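Local coordinates for 450aa long hypothetical fmu protein (Pyrococcus horikoshii, PDB 2YXL) that probably methylates cytosines of RNA at the 5 position, with S-adenosyl-L-methionine as the methyl donor, at residues I81-L86 with S120-Y125; D116-R121 with M128-L133. All blocks are in the same frame, centred on the assembly; numbering follows the deposited sequence.

Contact 1. Residues I81-L86 with S120-Y125; sequences ILDPWL and SRTHPY
W85 lays its indole against the aliphatic part of R121, where the first turn of helix 84-99 meets the end region of helix 104-121 in the all-helical N-terminal domain, a bundle probably related to the NusB-like domain of bacterial RsmB. R121 CB sits almost straight above the five-membered ring, 3.8 Å from its centroid and 9° off the normal, a CH-pi contact. The arginine then bends at its second torsion (chi2 -60°), which carries CG and CD along the indole toward the benzo end, and NH2 comes to 3.3 Å from W85 CH2. The guanidinium is turned steeply, 79° from the indole plane, so it does not stack there; NH2 makes its salt bridge with E20 of helix 12-24. R23, from that same helix, forms a cation-pi contact with W85. Were W85 an alanine, R121 CB and CG would probably lose the surface they lie on and R23 its aromatic partner. T122 sets its CG2 methyl beside the indole, 3.5 Å from W85 CD1, while its OG1 hydrogen-bonds back to I118 O. The same methyl touches D83 OD2. D83, with CG anti to the backbone N, is the N-cap of helix 84-99: its OD1 weakly accepts from W85 N and, through the anti lone pair, takes the straighter bond from L86 N at 3.0 Å.

Contact 2. Residues D116-R121 with M128-L133; sequences DFISSR and MYFWDL
The ring of F130 is met obliquely by the end of I118, whose CD1 lies 3.8 Å from F130 CB and 4.0 Å from F130 CG, so the methyl rests against the root of the phenyl group. Within 116-121, F117 and R121 lie against each other: R121 CG stands above the rim of the F117 ring, and F117 CE2 lies 3.7 Å over one face of the R121 guanidinium, the group salt-bridged to E20, again toward its rim. On the other helix, D132 OD1 lies in plane at the edge of the W131 indole, which also packs edge-to-face with W112 and makes a cation-pi contact with R111.

These two segments form part of a helical hairpin in the all-helical N-terminal domain: consecutive helices, 104-121 and 124-138, run roughly antiparallel and are joined by a two-residue turn. I118 and F130 bridge them as an apolar pair, their side chains crossing at about a right angle. I118 puts CG1 between the backbone N and the carbonyl carbon (chi1 67°) and extends from there, which carries CD1 across to the neighbouring helix. Both residues are buried; A89 and L90 of helix 84-99 also touch F130, and I19 of helix 12-24 touches I118. Nearer the turn the approach is looser: S119 OG stays 4.5 Å from M128 N and lies within weak hydrogen-bonding range of S115 O and H123 O, able to give its proton to only one of them at a time. F117 O accepts twice, from S120 OG at 2.7 Å and from R121 N at 3.2 Å; both donors come from the same face of its plane, with the hydroxyl tilted 28° out of it.

In the fold
Helix 12-24 comes first along the chain and supplies E20 and R23 to contact 1 and I19 to contact 2. Residues 81-86 then open helix 84-99, and contact 1 closes a mostly helical loop of 33 residues when the chain returns at 120-125. Contact 2 begins on 116-121, before that loop is shut, and closes a shorter one of six residues at 128-133. The two loops therefore cross rather than nest, sharing S120 and R121. Their centres are 7 Å apart and they touch directly, as where L86 packs on Y129. Together they tie helices 84-99, 104-121 and 124-138 into the N-terminal bundle, away from the sinefungin pocket.

Contact 1. Residues I81-L86 with S120-Y125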
loop_
_atom_site.group_PDB
_atom_site.type_symbol
_atom_site.label_atom_id
_atom_site.label_comp_id
_atom_site.label_asym_id
_atom_site.label_seq_id
_atom_site.Cartn_x
_atom_site.Cartn_y
_atom_site.Cartn_z
ATOM N N ILE A 81 4.973 -17.139 17.520
ATOM C CA ILE A 81 4.825 -18.604 17.656
ATOM C C ILE A 81 3.430 -19.029 18.124
ATOM O O ILE A 81 3.112 -20.220 18.158
ATOM C CB ILE A 81 5.894 -19.251 18.594
ATOM C CG1 ILE A 81 5.705 -18.797 20.046
ATOM C CG2 ILE A 81 7.314 -18.997 18.072
ATOM C CD1 ILE A 81 6.290 -19.755 21.070
ATOM N N LEU A 82 2.613 -18.046 18.485
ATOM C CA LEU A 82 1.267 -18.269 18.986
ATOM C C LEU A 82 0.253 -18.402 17.849
ATOM O O LEU A 82 0.518 -17.998 16.715
ATOM C CB LEU A 82 0.875 -17.101 19.902
ATOM C CG LEU A 82 1.049 -17.124 21.430
ATOM C CD1 LEU A 82 2.152 -18.036 21.950
ATOM C CD2 LEU A 82 1.235 -15.703 21.943
ATOM N N ASP A 83 -0.905 -18.979 18.172
ATOM C CA ASP A 83 -2.070 -19.051 17.280
ATOM C C ASP A 83 -2.467 -17.652 16.766
ATOM O O ASP A 83 -2.414 -16.681 17.527
ATOM C CB ASP A 83 -3.233 -19.721 18.032
ATOM C CG ASP A 83 -4.578 -19.531 17.345
ATOM O OD1 ASP A 83 -5.199 -18.460 17.541
ATOM O OD2 ASP A 83 -5.025 -20.457 16.628
ATOM N N PRO A 84 -2.878 -17.553 15.480
ATOM C CA PRO A 84 -3.168 -16.267 14.823
ATOM C C PRO A 84 -4.283 -15.450 15.488
ATOM O O PRO A 84 -4.206 -14.214 15.508
ATOM C CB PRO A 84 -3.607 -16.675 13.412
ATOM C CG PRO A 84 -3.133 -18.052 13.225
ATOM C CD PRO A 84 -3.107 -18.692 14.569
ATOM N N TRP A 85 -5.306 -16.124 16.012
ATOM C CA TRP A 85 -6.417 -15.428 16.672
ATOM C C TRP A 85 -5.982 -14.888 18.026
ATOM O O TRP A 85 -6.356 -13.773 18.405
ATOM C CB TRP A 85 -7.656 -16.329 16.799
ATOM C CG TRP A 85 -8.272 -16.619 15.468
ATOM C CD1 TRP A 85 -8.083 -17.735 14.702
ATOM C CD2 TRP A 85 -9.146 -15.765 14.722
ATOM N NE1 TRP A 85 -8.795 -17.634 13.533
ATOM C CE2 TRP A 85 -9.457 -16.435 13.517
ATOM C CE3 TRP A 85 -9.701 -14.500 14.955
ATOM C CZ2 TRP A 85 -10.302 -15.885 12.548
ATOM C CZ3 TRP A 85 -10.542 -13.952 13.988
ATOM C CH2 TRP A 85 -10.830 -14.644 12.799
ATOM N N LEU A 86 -5.180 -15.678 18.740
ATOM C CA LEU A 86 -4.604 -15.243 20.006
ATOM C C LEU A 86 -3.702 -14.027 19.801
ATOM O O LEU A 86 -3.869 -13.015 20.481
ATOM C CB LEU A 86 -3.837 -16.382 20.680
ATOM C CG LEU A 86 -3.257 -16.115 22.072
ATOM C CD1 LEU A 86 -4.329 -15.682 23.078
ATOM C CD2 LEU A 86 -2.531 -17.353 22.573
ATOM N N SER A 120 -14.293 -19.614 19.809
ATOM C CA SER A 120 -15.169 -20.147 18.763
ATOM C C SER A 120 -14.456 -20.293 17.415
ATOM O O SER A 120 -14.835 -21.130 16.594
ATOM C CB SER A 120 -16.423 -19.282 18.611
ATOM O OG SER A 120 -16.094 -18.005 18.102
ATOM N N ARG A 121 -13.427 -19.478 17.194
ATOM C CA ARG A 121 -12.605 -19.591 15.990
ATOM C C ARG A 121 -11.490 -20.630 16.130
ATOM O O ARG A 121 -10.916 -21.059 15.130
ATOM C CB ARG A 121 -12.027 -18.228 15.586
ATOM C CG ARG A 121 -13.064 -17.232 15.056
ATOM C CD ARG A 121 -13.787 -17.758 13.815
ATOM N NE ARG A 121 -14.938 -16.929 13.455
ATOM C CZ ARG A 121 -14.919 -15.964 12.534
ATOM N NH1 ARG A 121 -16.018 -15.266 12.285
ATOM N NH2 ARG A 121 -13.809 -15.693 11.857
ATOM N N THR A 122 -11.194 -21.042 17.364
ATOM C CA THR A 122 -10.095 -21.980 17.625
ATOM C C THR A 122 -10.503 -23.102 18.582
ATOM O O THR A 122 -11.099 -24.094 18.163
ATOM C CB THR A 122 -8.800 -21.257 18.145
ATOM O OG1 THR A 122 -9.050 -20.645 19.417
ATOM C CG2 THR A 122 -8.328 -20.189 17.170
ATOM N N HIS A 123 -10.182 -22.936 19.861
ATOM C CA HIS A 123 -10.470 -23.923 20.900
ATOM C C HIS A 123 -10.684 -23.169 22.219
ATOM O O HIS A 123 -10.078 -22.118 22.423
ATOM C CB HIS A 123 -9.298 -24.900 21.023
ATOM C CG HIS A 123 -9.565 -26.068 21.923
ATOM N ND1 HIS A 123 -9.329 -26.032 23.281
ATOM C CD2 HIS A 123 -10.033 -27.311 21.656
ATOM C CE1 HIS A 123 -9.648 -27.199 23.814
ATOM N NE2 HIS A 123 -10.078 -27.992 22.849
ATOM N N PRO A 124 -11.564 -23.680 23.106
ATOM C CA PRO A 124 -11.754 -23.053 24.423
ATOM C C PRO A 124 -10.465 -22.711 25.191
ATOM O O PRO A 124 -10.427 -21.691 25.882
ATOM C CB PRO A 124 -12.577 -24.095 25.183
ATOM C CG PRO A 124 -13.381 -24.748 24.124
ATOM C CD PRO A 124 -12.474 -24.830 22.926
ATOM N N TYR A 125 -9.429 -23.541 25.066
ATOM C CA TYR A 125 -8.166 -23.314 25.783
ATOM C C TYR A 125 -7.462 -22.002 25.416
ATOM O O TYR A 125 -6.787 -21.413 26.259
ATOM C CB TYR A 125 -7.181 -24.473 25.588
ATOM C CG TYR A 125 -7.534 -25.778 26.266
ATOM C CD1 TYR A 125 -8.544 -25.852 27.230
ATOM C CD2 TYR A 125 -6.824 -26.946 25.964
ATOM C CE1 TYR A 125 -8.857 -27.065 27.853
ATOM C CE2 TYR A 125 -7.127 -28.154 26.582
ATOM C CZ TYR A 125 -8.139 -28.206 27.522
ATOM O OH TYR A 125 -8.436 -29.402 28.130
#

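Contact 2. Residues D116-R121 with M128-L133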
loop_
_atom_site.group_PDB
_atom_site.type_symbol
_atom_site.label_atom_id
_atom_site.label_comp_id
_atom_site.label_asym_id
_atom_site.label_seq_id
_atom_site.Cartn_x
_atom_site.Cartn_y
_atom_site.Cartn_z
ATOM N N ASP A 116 -14.389 -15.250 24.232
ATOM C CA ASP A 116 -15.367 -16.163 23.657
ATOM C C ASP A 116 -15.227 -16.257 22.144
ATOM O O ASP A 116 -15.320 -17.349 21.575
ATOM C CB ASP A 116 -16.787 -15.728 24.025
ATOM C CG ASP A 116 -17.813 -16.820 23.792
ATOM O OD1 ASP A 116 -17.477 -18.016 23.959
ATOM O OD2 ASP A 116 -18.964 -16.480 23.450
ATOM N N PHE A 117 -14.989 -15.114 21.507
ATOM C CA PHE A 117 -14.876 -15.042 20.053
ATOM C C PHE A 117 -13.696 -15.852 19.511
ATOM O O PHE A 117 -13.858 -16.616 18.557
ATOM C CB PHE A 117 -14.801 -13.581 19.585
ATOM C CG PHE A 117 -14.610 -13.421 18.098
ATOM C CD1 PHE A 117 -13.476 -12.788 17.598
ATOM C CD2 PHE A 117 -15.561 -13.899 17.199
ATOM C CE1 PHE A 117 -13.291 -12.631 16.222
ATOM C CE2 PHE A 117 -15.388 -13.747 15.825
ATOM C CZ PHE A 117 -14.251 -13.112 15.333
ATOM N N ILE A 118 -12.522 -15.699 20.120
ATOM C CA ILE A 118 -11.340 -16.425 19.645
ATOM C C ILE A 118 -11.401 -17.913 19.977
ATOM O O ILE A 118 -10.841 -18.736 19.250
ATOM C CB ILE A 118 -9.989 -15.768 20.081
ATOM C CG1 ILE A 118 -9.778 -15.844 21.598
ATOM C CG2 ILE A 118 -9.899 -14.320 19.562
ATOM C CD1 ILE A 118 -8.454 -15.248 22.068
ATOM N N SER A 119 -12.111 -18.252 21.057
ATOM C CA SER A 119 -12.433 -19.642 21.383
ATOM C C SER A 119 -13.262 -20.308 20.288
ATOM O O SER A 119 -12.964 -21.426 19.882
ATOM C CB SER A 119 -13.183 -19.735 22.712
ATOM O OG SER A 119 -12.287 -19.809 23.801
ATOM N N SER A 120 -14.293 -19.614 19.809
ATOM C CA SER A 120 -15.169 -20.147 18.763
ATOM C C SER A 120 -14.456 -20.293 17.415
ATOM O O SER A 120 -14.835 -21.130 16.594
ATOM C CB SER A 120 -16.423 -19.282 18.611
ATOM O OG SER A 120 -16.094 -18.005 18.102
ATOM N N ARG A 121 -13.427 -19.478 17.194
ATOM C CA ARG A 121 -12.605 -19.591 15.990
ATOM C C ARG A 121 -11.490 -20.630 16.130
ATOM O O ARG A 121 -10.916 -21.059 15.130
ATOM C CB ARG A 121 -12.027 -18.228 15.586
ATOM C CG ARG A 121 -13.064 -17.232 15.056
ATOM C CD ARG A 121 -13.787 -17.758 13.815
ATOM N NE ARG A 121 -14.938 -16.929 13.455
ATOM C CZ ARG A 121 -14.919 -15.964 12.534
ATOM N NH1 ARG A 121 -16.018 -15.266 12.285
ATOM N NH2 ARG A 121 -13.809 -15.693 11.857
ATOM N N MET A 128 -9.340 -19.133 27.075
ATOM C CA MET A 128 -8.992 -19.204 28.494
ATOM C C MET A 128 -7.625 -18.581 28.762
ATOM O O MET A 128 -7.468 -17.795 29.697
ATOM C CB MET A 128 -9.012 -20.653 29.001
ATOM C CG MET A 128 -10.395 -21.222 29.268
ATOM S SD MET A 128 -10.322 -22.983 29.665
ATOM C CE MET A 128 -12.065 -23.391 29.709
ATOM N N TYR A 129 -6.648 -18.935 27.932
ATOM C CA TYR A 129 -5.292 -18.401 28.036
ATOM C C TYR A 129 -5.285 -16.874 27.905
ATOM O O TYR A 129 -4.589 -16.186 28.655
ATOM C CB TYR A 129 -4.390 -19.057 26.985
ATOM C CG TYR A 129 -2.953 -18.587 26.987
ATOM C CD1 TYR A 129 -2.040 -19.058 27.929
ATOM C CD2 TYR A 129 -2.502 -17.683 26.032
ATOM C CE1 TYR A 129 -0.714 -18.626 27.926
ATOM C CE2 TYR A 129 -1.185 -17.248 26.015
ATOM C CZ TYR A 129 -0.299 -17.720 26.963
ATOM O OH TYR A 129 1.005 -17.280 26.934
ATOM N N PHE A 130 -6.067 -16.360 26.957
ATOM C CA PHE A 130 -6.258 -14.922 26.787
ATOM C C PHE A 130 -6.844 -14.304 28.051
ATOM O O PHE A 130 -6.325 -13.313 28.565
ATOM C CB PHE A 130 -7.174 -14.641 25.594
ATOM C CG PHE A 130 -7.419 -13.174 25.347
ATOM C CD1 PHE A 130 -6.439 -12.380 24.755
ATOM C CD2 PHE A 130 -8.633 -12.589 25.699
ATOM C CE1 PHE A 130 -6.660 -11.029 24.524
ATOM C CE2 PHE A 130 -8.865 -11.235 25.468
ATOM C CZ PHE A 130 -7.879 -10.453 24.881
ATOM N N TRP A 131 -7.921 -14.916 28.540
ATOM C CA TRP A 131 -8.612 -14.496 29.752
ATOM C C TRP A 131 -7.646 -14.390 30.934
ATOM O O TRP A 131 -7.708 -13.431 31.708
ATOM C CB TRP A 131 -9.733 -15.493 30.058
ATOM C CG TRP A 131 -10.760 -15.013 31.035
ATOM C CD1 TRP A 131 -11.919 -14.350 30.745
ATOM C CD2 TRP A 131 -10.734 -15.174 32.457
ATOM N NE1 TRP A 131 -12.615 -14.083 31.899
ATOM C CE2 TRP A 131 -11.912 -14.576 32.966
ATOM C CE3 TRP A 131 -9.829 -15.760 33.352
ATOM C CZ2 TRP A 131 -12.211 -14.547 34.335
ATOM C CZ3 TRP A 131 -10.128 -15.736 34.716
ATOM C CH2 TRP A 131 -11.310 -15.129 35.192
ATOM N N ASP A 132 -6.748 -15.369 31.047
ATOM C CA ASP A 132 -5.724 -15.409 32.093
ATOM C C ASP A 132 -4.669 -14.302 31.973
ATOM O O ASP A 132 -4.008 -13.970 32.957
ATOM C CB ASP A 132 -5.023 -16.775 32.109
ATOM C CG ASP A 132 -5.873 -17.871 32.723
ATOM O OD1 ASP A 132 -6.838 -17.560 33.458
ATOM O OD2 ASP A 132 -5.567 -19.059 32.484
ATOM N N LEU A 133 -4.508 -13.742 30.776
ATOM C CA LEU A 133 -3.490 -12.716 30.539
ATOM C C LEU A 133 -3.985 -11.274 30.679
ATOM O O LEU A 133 -3.179 -10.354 30.858
ATOM C CB LEU A 133 -2.856 -12.890 29.157
ATOM C CG LEU A 133 -1.941 -14.090 28.932
ATOM C CD1 LEU A 133 -1.688 -14.234 27.446
ATOM C CD2 LEU A 133 -0.634 -13.964 29.711
#